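Local coordinates for methyl-accepting chemotaxis protein, putative (Geobacter sulfurreducens, PDB 3OOV) that probably takes part in chemotactic signalling, the crystallised fragment being a GAF domain, a fold often used for small-molecule sensing or dimerisation in signalling proteins, at residues L32-V37 with D143-T148; S114-P119 with R139-T144; G128-D133 with L151-A156; G73-K78 with Q84-D89. All coordinates share one frame; numbering follows the deposited sequence.

Contact 1 of 4, residues L32-V37 with D143-T148; sequences LGYERV and DTDVDT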
loop_
_atom_site.group_PDB
_atom_site.type_symbol
_atom_site.label_atom_id
_atom_site.label_comp_id
_atom_site.label_asym_id
_atom_site.label_seq_id
_atom_site.Cartn_x
_atom_site.Cartn_y
_atom_site.Cartn_z
ATOM N N LEU A 32 -16.557 -9.104 -12.746
ATOM C CA LEU A 32 -16.619 -8.310 -11.505
ATOM C C LEU A 32 -16.975 -6.853 -11.783
ATOM O O LEU A 32 -17.096 -6.047 -10.866
ATOM C CB LEU A 32 -15.300 -8.368 -10.784
ATOM C CG LEU A 32 -15.016 -9.460 -9.746
ATOM C CD1 LEU A 32 -16.110 -10.505 -9.510
ATOM C CD2 LEU A 32 -13.715 -10.154 -10.028
ATOM N N GLY A 33 -17.107 -6.478 -13.025
ATOM C CA GLY A 33 -17.604 -5.109 -13.253
ATOM C C GLY A 33 -16.603 -3.960 -13.080
ATOM O O GLY A 33 -17.018 -2.782 -13.181
ATOM N N TYR A 34 -15.293 -4.235 -12.889
ATOM C CA TYR A 34 -14.299 -3.082 -12.965
ATOM C C TYR A 34 -14.259 -2.577 -14.363
ATOM O O TYR A 34 -14.149 -3.360 -15.315
ATOM C CB TYR A 34 -12.876 -3.465 -12.512
ATOM C CG TYR A 34 -12.938 -3.806 -11.060
ATOM C CD1 TYR A 34 -13.079 -2.787 -10.132
ATOM C CD2 TYR A 34 -13.043 -5.131 -10.630
ATOM C CE1 TYR A 34 -13.219 -3.048 -8.807
ATOM C CE2 TYR A 34 -13.184 -5.422 -9.283
ATOM C CZ TYR A 34 -13.236 -4.345 -8.362
ATOM O OH TYR A 34 -13.391 -4.536 -6.993
ATOM N N GLU A 35 -14.287 -1.271 -14.500
ATOM C CA GLU A 35 -14.541 -0.637 -15.770
ATOM C C GLU A 35 -13.283 -0.659 -16.694
ATOM O O GLU A 35 -13.402 -0.927 -17.867
ATOM C CB GLU A 35 -14.934 0.822 -15.441
ATOM C CG GLU A 35 -15.473 1.561 -16.605
ATOM C CD GLU A 35 -15.293 3.124 -16.520
ATOM O OE1 GLU A 35 -15.712 3.677 -15.430
ATOM O OE2 GLU A 35 -14.775 3.747 -17.572
ATOM N N ARG A 36 -12.095 -0.350 -16.162
ATOM C CA ARG A 36 -10.857 -0.343 -16.918
ATOM C C ARG A 36 -9.816 -1.192 -16.193
ATOM O O ARG A 36 -9.581 -1.000 -14.999
ATOM C CB ARG A 36 -10.328 1.092 -17.049
ATOM C CG ARG A 36 -11.357 2.070 -17.390
ATOM C CD ARG A 36 -11.535 2.287 -18.875
ATOM N NE ARG A 36 -12.493 3.364 -19.127
ATOM C CZ ARG A 36 -12.369 4.303 -20.089
ATOM N NH1 ARG A 36 -11.300 4.337 -20.900
ATOM N NH2 ARG A 36 -13.313 5.241 -20.237
ATOM N N VAL A 37 -9.257 -2.168 -16.891
ATOM C CA VAL A 37 -8.300 -3.093 -16.322
ATOM C C VAL A 37 -7.149 -3.142 -17.297
ATOM O O VAL A 37 -7.302 -3.586 -18.461
ATOM C CB VAL A 37 -8.852 -4.500 -16.060
ATOM C CG1 VAL A 37 -7.737 -5.439 -15.488
ATOM C CG2 VAL A 37 -10.041 -4.407 -15.057
ATOM N N ASP A 143 -10.705 -0.840 0.034
ATOM C CA ASP A 143 -9.892 -1.976 0.482
ATOM C C ASP A 143 -10.437 -3.271 -0.021
ATOM O O ASP A 143 -9.670 -4.163 -0.334
ATOM C CB ASP A 143 -9.771 -2.006 2.010
ATOM C CG ASP A 143 -8.859 -0.898 2.560
ATOM O OD1 ASP A 143 -8.072 -0.244 1.817
ATOM O OD2 ASP A 143 -8.914 -0.668 3.782
ATOM N N THR A 144 -11.750 -3.407 -0.177
ATOM C CA THR A 144 -12.223 -4.691 -0.732
ATOM C C THR A 144 -11.963 -4.761 -2.238
ATOM O O THR A 144 -11.795 -5.824 -2.755
ATOM C CB THR A 144 -13.716 -5.004 -0.482
ATOM O OG1 THR A 144 -14.523 -4.122 -1.298
ATOM C CG2 THR A 144 -14.054 -4.799 1.003
ATOM N N ASP A 145 -11.951 -3.619 -2.932
ATOM C CA ASP A 145 -11.603 -3.661 -4.356
ATOM C C ASP A 145 -10.126 -4.074 -4.459
ATOM O O ASP A 145 -9.803 -4.891 -5.314
ATOM C CB ASP A 145 -11.811 -2.320 -5.051
ATOM C CG ASP A 145 -13.280 -1.897 -5.063
ATOM O OD1 ASP A 145 -14.104 -2.644 -5.621
ATOM O OD2 ASP A 145 -13.561 -0.840 -4.470
ATOM N N VAL A 146 -9.265 -3.473 -3.635
ATOM C CA VAL A 146 -7.835 -3.835 -3.562
ATOM C C VAL A 146 -7.658 -5.337 -3.284
ATOM O O VAL A 146 -6.902 -5.971 -3.972
ATOM C CB VAL A 146 -7.050 -2.977 -2.522
ATOM C CG1 VAL A 146 -5.713 -3.635 -2.146
ATOM C CG2 VAL A 146 -6.813 -1.564 -3.040
ATOM N N ASP A 147 -8.422 -5.931 -2.351
ATOM C CA ASP A 147 -8.327 -7.386 -2.109
ATOM C C ASP A 147 -8.669 -8.100 -3.365
ATOM O O ASP A 147 -8.134 -9.157 -3.633
ATOM C CB ASP A 147 -9.303 -7.947 -1.043
ATOM C CG ASP A 147 -9.107 -7.354 0.330
ATOM O OD1 ASP A 147 -8.038 -6.782 0.614
ATOM O OD2 ASP A 147 -10.080 -7.462 1.133
ATOM N N THR A 148 -9.652 -7.614 -4.106
ATOM C CA THR A 148 -10.047 -8.384 -5.283
ATOM C C THR A 148 -8.980 -8.346 -6.420
ATOM O O THR A 148 -8.784 -9.324 -7.137
ATOM C CB THR A 148 -11.372 -7.929 -5.812
ATOM O OG1 THR A 148 -12.399 -8.486 -4.987
ATOM C CG2 THR A 148 -11.585 -8.455 -7.207
HETATM O O HOH W 1 -14.748 -6.957 -5.715
#
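Y34 reaches across to D145 and T148, joining the turn before strand 36-42 to the start of the long helix 143-167 in this GAF domain. From CB the side chain heads toward the helix, CG standing anti to the carbonyl carbon (chi1 -65°), and the ring meets different partners along its two sides. On one side CE1 packs against L141 and passes 3.3 Å from OD1 of D145; on the other, CE2 lies 4.0 Å from CG2 of T148, obliquely to the ring. That same methyl also meets CD2 of L32, tip to tip, at 3.9 Å. At the end of the side chain, OH donates to OD1 of D145, which sits near the ring plane with its carboxylate turned 87° from the ring. The modelled OH to OD1 separation of 2.4 Å is very short, and its exact value is doubtful. The other carboxylate oxygen, OD2, is held by a salt bridge to R139 and by the backbone N of N142, which probably limits rotation of the group. A phenylalanine here would probably leave OD1 of the buried D145 without its tyrosine donor and the water between Y34 and T148 without the hydroxyl it donates to. That water donates to Y34 OH at 3.1 Å and lies 2.9 Å from OG1 of T148.

Contact 2 of 4, residues S114-P119 with R139-T144; sequences SFVICP and RSLNDT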
loop_
_atom_site.group_PDB
_atom_site.type_symbol
_atom_site.label_atom_id
_atom_site.label_comp_id
_atom_site.label_asym_id
_atom_site.label_seq_id
_atom_site.Cartn_x
_atom_site.Cartn_y
_atom_site.Cartn_z
ATOM N N SER A 114 -8.275 8.731 -10.884
ATOM C CA SER A 114 -8.516 7.938 -9.696
ATOM C C SER A 114 -8.269 6.449 -10.052
ATOM O O SER A 114 -8.762 5.963 -11.066
ATOM C CB SER A 114 -9.946 8.101 -9.248
ATOM O OG SER A 114 -10.655 7.149 -10.010
ATOM N N PHE A 115 -7.482 5.726 -9.257
ATOM C CA PHE A 115 -7.145 4.374 -9.637
ATOM C C PHE A 115 -6.431 3.638 -8.533
ATOM O O PHE A 115 -5.927 4.256 -7.592
ATOM C CB PHE A 115 -6.214 4.406 -10.872
ATOM C CG PHE A 115 -5.032 5.337 -10.689
ATOM C CD1 PHE A 115 -3.928 4.931 -9.935
ATOM C CD2 PHE A 115 -5.083 6.644 -11.157
ATOM C CE1 PHE A 115 -2.858 5.823 -9.745
ATOM C CE2 PHE A 115 -4.047 7.561 -10.944
ATOM C CZ PHE A 115 -2.919 7.135 -10.216
ATOM N N VAL A 116 -6.318 2.341 -8.725
ATOM C CA VAL A 116 -5.393 1.458 -7.970
ATOM C C VAL A 116 -4.371 0.824 -8.900
ATOM O O VAL A 116 -4.725 0.282 -10.027
ATOM C CB VAL A 116 -6.218 0.286 -7.395
ATOM C CG1 VAL A 116 -5.321 -0.865 -6.870
ATOM C CG2 VAL A 116 -7.206 0.829 -6.231
ATOM N N ILE A 117 -3.115 0.872 -8.475
ATOM C CA ILE A 117 -2.016 0.111 -9.159
ATOM C C ILE A 117 -1.530 -0.945 -8.178
ATOM O O ILE A 117 -1.233 -0.654 -7.004
ATOM C CB ILE A 117 -0.799 0.969 -9.516
ATOM C CG1 ILE A 117 -1.160 2.414 -9.942
ATOM C CG2 ILE A 117 0.112 0.176 -10.508
ATOM C CD1 ILE A 117 -1.989 2.521 -11.355
ATOM N N CYS A 118 -1.424 -2.159 -8.683
ATOM C CA CYS A 118 -1.138 -3.316 -7.866
ATOM C C CYS A 118 0.004 -4.103 -8.565
ATOM O O CYS A 118 -0.077 -4.345 -9.749
ATOM C CB CYS A 118 -2.390 -4.150 -7.703
ATOM S SG CYS A 118 -2.027 -5.723 -6.909
ATOM N N PRO A 119 1.089 -4.407 -7.853
ATOM C CA PRO A 119 2.258 -5.029 -8.513
ATOM C C PRO A 119 1.949 -6.501 -8.748
ATOM O O PRO A 119 1.168 -7.077 -7.996
ATOM C CB PRO A 119 3.373 -4.894 -7.462
ATOM C CG PRO A 119 2.576 -4.995 -6.060
ATOM C CD PRO A 119 1.255 -4.271 -6.382
ATOM N N ARG A 139 -17.852 6.617 -7.282
ATOM C CA ARG A 139 -17.440 5.846 -6.132
ATOM C C ARG A 139 -15.939 5.495 -6.200
ATOM O O ARG A 139 -15.543 4.797 -7.086
ATOM C CB ARG A 139 -18.273 4.563 -5.980
ATOM C CG ARG A 139 -17.806 3.729 -4.788
ATOM C CD ARG A 139 -18.499 2.389 -4.713
ATOM N NE ARG A 139 -17.557 1.554 -5.364
ATOM C CZ ARG A 139 -16.624 0.806 -4.778
ATOM N NH1 ARG A 139 -16.585 0.631 -3.468
ATOM N NH2 ARG A 139 -15.771 0.182 -5.561
ATOM N N SER A 140 -15.128 6.026 -5.278
ATOM C CA SER A 140 -13.707 5.629 -5.067
ATOM C C SER A 140 -13.479 4.151 -4.840
ATOM O O SER A 140 -14.236 3.535 -4.140
ATOM C CB SER A 140 -13.190 6.303 -3.812
ATOM O OG SER A 140 -12.872 7.623 -4.090
ATOM N N LEU A 141 -12.396 3.587 -5.389
ATOM C CA LEU A 141 -12.068 2.195 -5.072
ATOM C C LEU A 141 -11.681 2.104 -3.577
ATOM O O LEU A 141 -11.040 3.029 -3.037
ATOM C CB LEU A 141 -10.918 1.690 -5.938
ATOM C CG LEU A 141 -11.208 1.531 -7.429
ATOM C CD1 LEU A 141 -9.916 1.275 -8.201
ATOM C CD2 LEU A 141 -12.126 0.444 -7.670
ATOM N N ASN A 142 -12.081 0.987 -2.949
ATOM C CA ASN A 142 -11.749 0.708 -1.524
ATOM C C ASN A 142 -10.948 -0.589 -1.252
ATOM O O ASN A 142 -10.604 -1.353 -2.180
ATOM C CB ASN A 142 -13.029 0.737 -0.644
ATOM C CG ASN A 142 -13.999 -0.445 -0.898
ATOM O OD1 ASN A 142 -13.668 -1.526 -1.423
ATOM N ND2 ASN A 142 -15.244 -0.229 -0.490
ATOM N N ASP A 143 -10.705 -0.840 0.034
ATOM C CA ASP A 143 -9.892 -1.976 0.482
ATOM C C ASP A 143 -10.437 -3.271 -0.021
ATOM O O ASP A 143 -9.670 -4.163 -0.334
ATOM C CB ASP A 143 -9.771 -2.006 2.010
ATOM C CG ASP A 143 -8.859 -0.898 2.560
ATOM O OD1 ASP A 143 -8.072 -0.244 1.817
ATOM O OD2 ASP A 143 -8.914 -0.668 3.782
ATOM N N THR A 144 -11.750 -3.407 -0.177
ATOM C CA THR A 144 -12.223 -4.691 -0.732
ATOM C C THR A 144 -11.963 -4.761 -2.238
ATOM O O THR A 144 -11.795 -5.824 -2.755
ATOM C CB THR A 144 -13.716 -5.004 -0.482
ATOM O OG1 THR A 144 -14.523 -4.122 -1.298
ATOM C CG2 THR A 144 -14.054 -4.799 1.003
#
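L141 presses its CD1 methyl against V116 CG2, joining the loop ahead of helix 143-167 to strand 115-122 of the antiparallel sheet of the GAF fold. This is the tight part of the contact: CD1 and CG2 are only 3.4 Å apart, closer than usual for two methyl carbons. The two side chains meet at a slant, and CB of L141 also comes within 3.8 Å of the same V116 methyl. Beyond it, L141 CD1 reaches the strand backbone, lying 3.8 Å from the N of V116. V116 itself is buried, with I149 of the helix and V85 also packed on it, whereas L141 retains some exposure.

The contact loosens quickly on either side of this pair. F115 meets L141 CD1 through its backbone carbonyl C, at 4.2 Å, while its CB points away and its side chain packs on V75 and I88; S140 is exposed to solvent. On the other side N142 points away from the strand and serves as the N-cap of the helix. Its chi1 of 70° lets the side chain fold over the first turn, where OD1 accepts a weak bond from T144 N at 3.0 Å and a shorter one from T144 OG1 at 2.7 Å, the hydroxyl tilted 19° from the carbonyl plane.

Contact 3 of 4, residues G128-D133 with L151-A156; sequences GVFAVD and LFADQA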
loop_
_atom_site.group_PDB
_atom_site.type_symbol
_atom_site.label_atom_id
_atom_site.label_comp_id
_atom_site.label_asym_id
_atom_site.label_seq_id
_atom_site.Cartn_x
_atom_site.Cartn_y
_atom_site.Cartn_z
ATOM N N GLY A 128 5.441 -6.892 -13.238
ATOM C CA GLY A 128 4.508 -6.071 -14.019
ATOM C C GLY A 128 3.484 -5.472 -13.054
ATOM O O GLY A 128 3.683 -5.600 -11.871
ATOM N N VAL A 129 2.387 -4.890 -13.558
ATOM C CA VAL A 129 1.354 -4.222 -12.770
ATOM C C VAL A 129 -0.061 -4.433 -13.331
ATOM O O VAL A 129 -0.276 -4.535 -14.573
ATOM C CB VAL A 129 1.622 -2.637 -12.570
ATOM C CG1 VAL A 129 2.968 -2.337 -11.893
ATOM C CG2 VAL A 129 1.581 -1.872 -13.882
ATOM N N PHE A 130 -1.038 -4.473 -12.417
ATOM C CA PHE A 130 -2.438 -4.189 -12.769
ATOM C C PHE A 130 -2.698 -2.737 -12.459
ATOM O O PHE A 130 -2.379 -2.281 -11.377
ATOM C CB PHE A 130 -3.369 -5.005 -11.899
ATOM C CG PHE A 130 -3.546 -6.387 -12.342
ATOM C CD1 PHE A 130 -2.469 -7.278 -12.363
ATOM C CD2 PHE A 130 -4.816 -6.840 -12.715
ATOM C CE1 PHE A 130 -2.640 -8.624 -12.757
ATOM C CE2 PHE A 130 -5.015 -8.175 -13.116
ATOM C CZ PHE A 130 -3.931 -9.091 -13.131
ATOM N N ALA A 131 -3.254 -1.984 -13.404
ATOM C CA ALA A 131 -3.722 -0.614 -13.121
ATOM C C ALA A 131 -5.240 -0.674 -13.381
ATOM O O ALA A 131 -5.664 -0.984 -14.495
ATOM C CB ALA A 131 -3.035 0.384 -14.101
ATOM N N VAL A 132 -6.052 -0.344 -12.379
ATOM C CA VAL A 132 -7.493 -0.557 -12.435
ATOM C C VAL A 132 -8.217 0.755 -12.036
ATOM O O VAL A 132 -7.745 1.497 -11.142
ATOM C CB VAL A 132 -7.988 -1.727 -11.552
ATOM C CG1 VAL A 132 -9.555 -1.937 -11.674
ATOM C CG2 VAL A 132 -7.323 -3.061 -11.929
ATOM N N ASP A 133 -9.310 1.072 -12.754
ATOM C CA ASP A 133 -10.128 2.232 -12.417
ATOM C C ASP A 133 -11.598 2.062 -12.798
ATOM O O ASP A 133 -11.935 1.241 -13.663
ATOM C CB ASP A 133 -9.552 3.545 -12.964
ATOM C CG ASP A 133 -9.799 3.712 -14.443
ATOM O OD1 ASP A 133 -10.968 4.057 -14.774
ATOM O OD2 ASP A 133 -8.866 3.457 -15.290
ATOM N N LEU A 151 -6.031 -10.421 -5.551
ATOM C CA LEU A 151 -6.329 -11.813 -5.835
ATOM C C LEU A 151 -6.011 -12.162 -7.274
ATOM O O LEU A 151 -5.493 -13.271 -7.529
ATOM C CB LEU A 151 -7.797 -12.112 -5.553
ATOM C CG LEU A 151 -8.408 -13.515 -5.511
ATOM C CD1 LEU A 151 -7.868 -14.400 -4.358
ATOM C CD2 LEU A 151 -9.901 -13.283 -5.330
ATOM N N PHE A 152 -6.367 -11.294 -8.229
ATOM C CA PHE A 152 -6.105 -11.594 -9.656
ATOM C C PHE A 152 -4.629 -11.445 -10.028
ATOM O O PHE A 152 -4.154 -12.161 -10.919
ATOM C CB PHE A 152 -6.965 -10.740 -10.627
ATOM C CG PHE A 152 -8.376 -11.277 -10.808
ATOM C CD1 PHE A 152 -8.775 -11.787 -12.005
ATOM C CD2 PHE A 152 -9.298 -11.215 -9.757
ATOM C CE1 PHE A 152 -10.083 -12.309 -12.172
ATOM C CE2 PHE A 152 -10.567 -11.721 -9.908
ATOM C CZ PHE A 152 -10.966 -12.262 -11.129
ATOM N N ALA A 153 -3.934 -10.487 -9.389
ATOM C CA ALA A 153 -2.468 -10.360 -9.514
ATOM C C ALA A 153 -1.785 -11.649 -9.023
ATOM O O ALA A 153 -0.866 -12.160 -9.704
ATOM C CB ALA A 153 -1.924 -9.136 -8.781
ATOM N N ASP A 154 -2.238 -12.161 -7.866
ATOM C CA ASP A 154 -1.816 -13.488 -7.341
ATOM C C ASP A 154 -2.005 -14.666 -8.278
ATOM O O ASP A 154 -1.096 -15.467 -8.434
ATOM C CB ASP A 154 -2.568 -13.873 -6.077
ATOM C CG ASP A 154 -2.114 -13.150 -4.901
ATOM O OD1 ASP A 154 -0.987 -12.604 -4.946
ATOM O OD2 ASP A 154 -2.911 -13.116 -3.922
ATOM N N GLN A 155 -3.193 -14.805 -8.857
ATOM C CA GLN A 155 -3.404 -15.740 -9.990
ATOM C C GLN A 155 -2.512 -15.524 -11.226
ATOM O O GLN A 155 -1.997 -16.485 -11.847
ATOM C CB GLN A 155 -4.886 -15.715 -10.463
ATOM C CG GLN A 155 -5.930 -15.971 -9.303
ATOM C CD GLN A 155 -5.584 -17.232 -8.441
ATOM O OE1 GLN A 155 -5.463 -18.362 -8.970
ATOM N NE2 GLN A 155 -5.421 -17.025 -7.107
ATOM N N ALA A 156 -2.383 -14.291 -11.687
ATOM C CA ALA A 156 -1.453 -14.042 -12.808
ATOM C C ALA A 156 -0.031 -14.532 -12.400
ATOM O O ALA A 156 0.609 -15.202 -13.157
ATOM C CB ALA A 156 -1.408 -12.586 -13.177
#
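F130 is the one large bump on strand 128-133 that meets helix 151-156, and its ring fills a shallow hollow formed by F152, A153 and A156. The floor is backbone: CE1 of F130 comes to 3.7 Å from CA of A153, and the N of A153 lies over one ring face. Small side chains make the dip possible. The A153 methyl sits 4.1 Å from F130 CE1, while the A156 methyl meets the ring edge, with CB 4.2 Å from that same CE1. Across the ring, CE2 touches CB of F152 at 4.1 Å, and CZ approaches the carbonyl oxygen of F152, which already accepts the helical bond from A156 N. F152 thus lends its CB and its carbonyl oxygen to the rim of the hollow, while its own ring leads away toward L28 and L32. C24 and L28 of helix 17-31, and I39 and I120 of the neighbouring strands, also pack on F130.

The strand and helix run nearly antiparallel, at 150° between their directions, with their axes 9.4 Å apart at closest approach. A central strand of an antiparallel sheet, backed by helices from both ends of the domain packed on one face, is the core arrangement of the GAF fold.

Contact 4 of 4, residues G73-K78 with Q84-D89; sequences GGVITK and QVYMID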
loop_
_atom_site.group_PDB
_atom_site.type_symbol
_atom_site.label_atom_id
_atom_site.label_comp_id
_atom_site.label_asym_id
_atom_site.label_seq_id
_atom_site.Cartn_x
_atom_site.Cartn_y
_atom_site.Cartn_z
ATOM N N GLY A 73 6.610 7.461 -15.550
ATOM C CA GLY A 73 5.493 6.579 -15.267
ATOM C C GLY A 73 4.902 6.913 -13.924
ATOM O O GLY A 73 4.072 6.152 -13.427
ATOM N N GLY A 74 5.333 8.024 -13.318
ATOM C CA GLY A 74 4.807 8.441 -12.002
ATOM C C GLY A 74 4.559 7.266 -11.036
ATOM O O GLY A 74 5.493 6.573 -10.581
ATOM N N VAL A 75 3.302 7.061 -10.675
ATOM C CA VAL A 75 2.983 6.137 -9.629
ATOM C C VAL A 75 2.989 4.689 -10.135
ATOM O O VAL A 75 3.028 3.759 -9.369
ATOM C CB VAL A 75 1.603 6.503 -8.983
ATOM C CG1 VAL A 75 0.465 6.396 -10.019
ATOM C CG2 VAL A 75 1.325 5.594 -7.821
ATOM N N ILE A 76 2.881 4.483 -11.446
ATOM C CA ILE A 76 3.037 3.139 -11.955
ATOM C C ILE A 76 4.461 2.636 -11.722
ATOM O O ILE A 76 4.678 1.525 -11.246
ATOM C CB ILE A 76 2.659 3.035 -13.459
ATOM C CG1 ILE A 76 1.130 3.189 -13.604
ATOM C CG2 ILE A 76 3.106 1.676 -14.037
ATOM C CD1 ILE A 76 0.646 3.472 -15.012
ATOM N N THR A 77 5.426 3.459 -12.071
ATOM C CA THR A 77 6.816 3.126 -11.755
ATOM C C THR A 77 7.039 2.915 -10.248
ATOM O O THR A 77 7.801 2.002 -9.842
ATOM C CB THR A 77 7.717 4.281 -12.241
ATOM O OG1 THR A 77 7.572 4.340 -13.647
ATOM C CG2 THR A 77 9.237 4.039 -11.883
ATOM N N LYS A 78 6.421 3.755 -9.414
ATOM C CA LYS A 78 6.606 3.567 -7.945
ATOM C C LYS A 78 6.031 2.301 -7.475
ATOM O O LYS A 78 6.642 1.644 -6.600
ATOM C CB LYS A 78 6.060 4.722 -7.126
ATOM C CG LYS A 78 6.941 5.941 -7.201
ATOM C CD LYS A 78 6.139 7.233 -7.221
ATOM C CE LYS A 78 5.581 7.503 -5.852
ATOM N NZ LYS A 78 6.767 7.598 -4.862
ATOM N N GLN A 84 4.401 -2.124 -3.984
ATOM C CA GLN A 84 3.358 -1.701 -3.084
ATOM C C GLN A 84 2.084 -1.357 -3.906
ATOM O O GLN A 84 2.186 -0.780 -4.987
ATOM C CB GLN A 84 3.837 -0.512 -2.235
ATOM C CG GLN A 84 3.422 -0.560 -0.723
ATOM C CD GLN A 84 3.940 -1.786 0.053
ATOM O OE1 GLN A 84 3.212 -2.361 0.883
ATOM N NE2 GLN A 84 5.208 -2.208 -0.221
ATOM N N VAL A 85 0.919 -1.763 -3.398
ATOM C CA VAL A 85 -0.399 -1.288 -3.886
ATOM C C VAL A 85 -0.473 0.199 -3.627
ATOM O O VAL A 85 -0.241 0.652 -2.460
ATOM C CB VAL A 85 -1.547 -2.008 -3.194
ATOM C CG1 VAL A 85 -2.934 -1.451 -3.677
ATOM C CG2 VAL A 85 -1.454 -3.507 -3.455
ATOM N N TYR A 86 -0.728 0.963 -4.691
ATOM C CA TYR A 86 -0.991 2.406 -4.577
ATOM C C TYR A 86 -2.464 2.625 -4.842
ATOM O O TYR A 86 -2.952 2.317 -5.926
ATOM C CB TYR A 86 -0.151 3.280 -5.529
ATOM C CG TYR A 86 1.254 3.539 -4.996
ATOM C CD1 TYR A 86 1.557 4.672 -4.237
ATOM C CD2 TYR A 86 2.290 2.598 -5.215
ATOM C CE1 TYR A 86 2.902 4.896 -3.763
ATOM C CE2 TYR A 86 3.601 2.778 -4.679
ATOM C CZ TYR A 86 3.900 3.922 -3.978
ATOM O OH TYR A 86 5.204 4.043 -3.473
HETATM N N MSE A 87 -3.189 3.095 -3.842
HETATM C CA MSE A 87 -4.584 3.354 -4.070
HETATM C C MSE A 87 -4.775 4.845 -4.088
HETATM O O MSE A 87 -4.472 5.522 -3.111
HETATM C CB MSE A 87 -5.513 2.562 -3.142
HETATM C CG MSE A 87 -5.221 2.567 -1.676
HETATM SE SE MSE A 87 -6.481 1.291 -0.751
HETATM C CE MSE A 87 -8.081 1.734 -1.739
ATOM N N ILE A 88 -5.092 5.362 -5.273
ATOM C CA ILE A 88 -5.004 6.787 -5.530
ATOM C C ILE A 88 -6.432 7.293 -5.777
ATOM O O ILE A 88 -7.009 7.084 -6.841
ATOM C CB ILE A 88 -4.068 7.115 -6.735
ATOM C CG1 ILE A 88 -2.653 6.500 -6.522
ATOM C CG2 ILE A 88 -3.914 8.655 -6.938
ATOM C CD1 ILE A 88 -1.844 7.186 -5.453
ATOM N N ASP A 89 -7.010 7.930 -4.769
ATOM C CA ASP A 89 -8.434 8.292 -4.861
ATOM C C ASP A 89 -8.617 9.494 -5.786
ATOM O O ASP A 89 -9.623 9.594 -6.488
ATOM C CB ASP A 89 -9.099 8.448 -3.469
ATOM C CG ASP A 89 -8.333 9.355 -2.532
ATOM O OD1 ASP A 89 -7.678 10.344 -2.980
ATOM O OD2 ASP A 89 -8.417 9.104 -1.298
#
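V75 sets its CG2 methyl against the root of the Y86 side chain, 3.5 Å from CG and 3.6 Å from CB, and obliquely to the ring. The valine and tyrosine side chains run alongside one another, pointing opposite ways. With CG2 anti to the backbone N, CG1 of V75 takes the crowded position between N and the carbonyl carbon (chi1 62°) and turns to F115, leaving CG2 to contact Y86 and, more loosely, CD1 of I88 at 4.3 Å. Farther along the ring, CE2 of Y86 comes to 3.7 Å from the carbonyl C of K78. The K78 side chain crosses the tyrosine at about a right angle, its CB 3.8 Å from the phenol OH. In the GAF fold this packs helix 74-82 against the short edge strand 86-88, on the face of the sheet away from helix 143-167. The strand also lies at the interface with the second subunit, where Q84 OE1 accepts from the backbone N of M87 of that subunit. Replacing Y86 with an alanine would probably open a gap beside V75 and K78 and deprive D82 of a hydrogen-bonding partner. That bond joins the Y86 hydroxyl to OD2 of D82 near the end of helix 74-82, while the K78 chain bends at chi2, chi3 and chi4, bringing NZ to 4.1 Å from the hydroxyl.

From the N terminus, residues 32-37 open contact 1, whose loop closes only at 143-148. Nested inside it, contact 4 opens at 73-78 and closes almost at once at 84-89, tying a short helix to the edge strand. Contact 2 opens at 114-119 on the strand next to that edge, and contact 3 at 128-133 on the following strand. Contact 2 then closes at 139-144, sharing D143 and T144 with contact 1, and contact 3 closes last at 151-156, crossing both. Contact 1 ties the helix start to the turn before strand 36-42; contacts 2 and 3 hold the loop before helix 143-167 and its later turns to one sheet face, contact 4 helix 74-82 to the other.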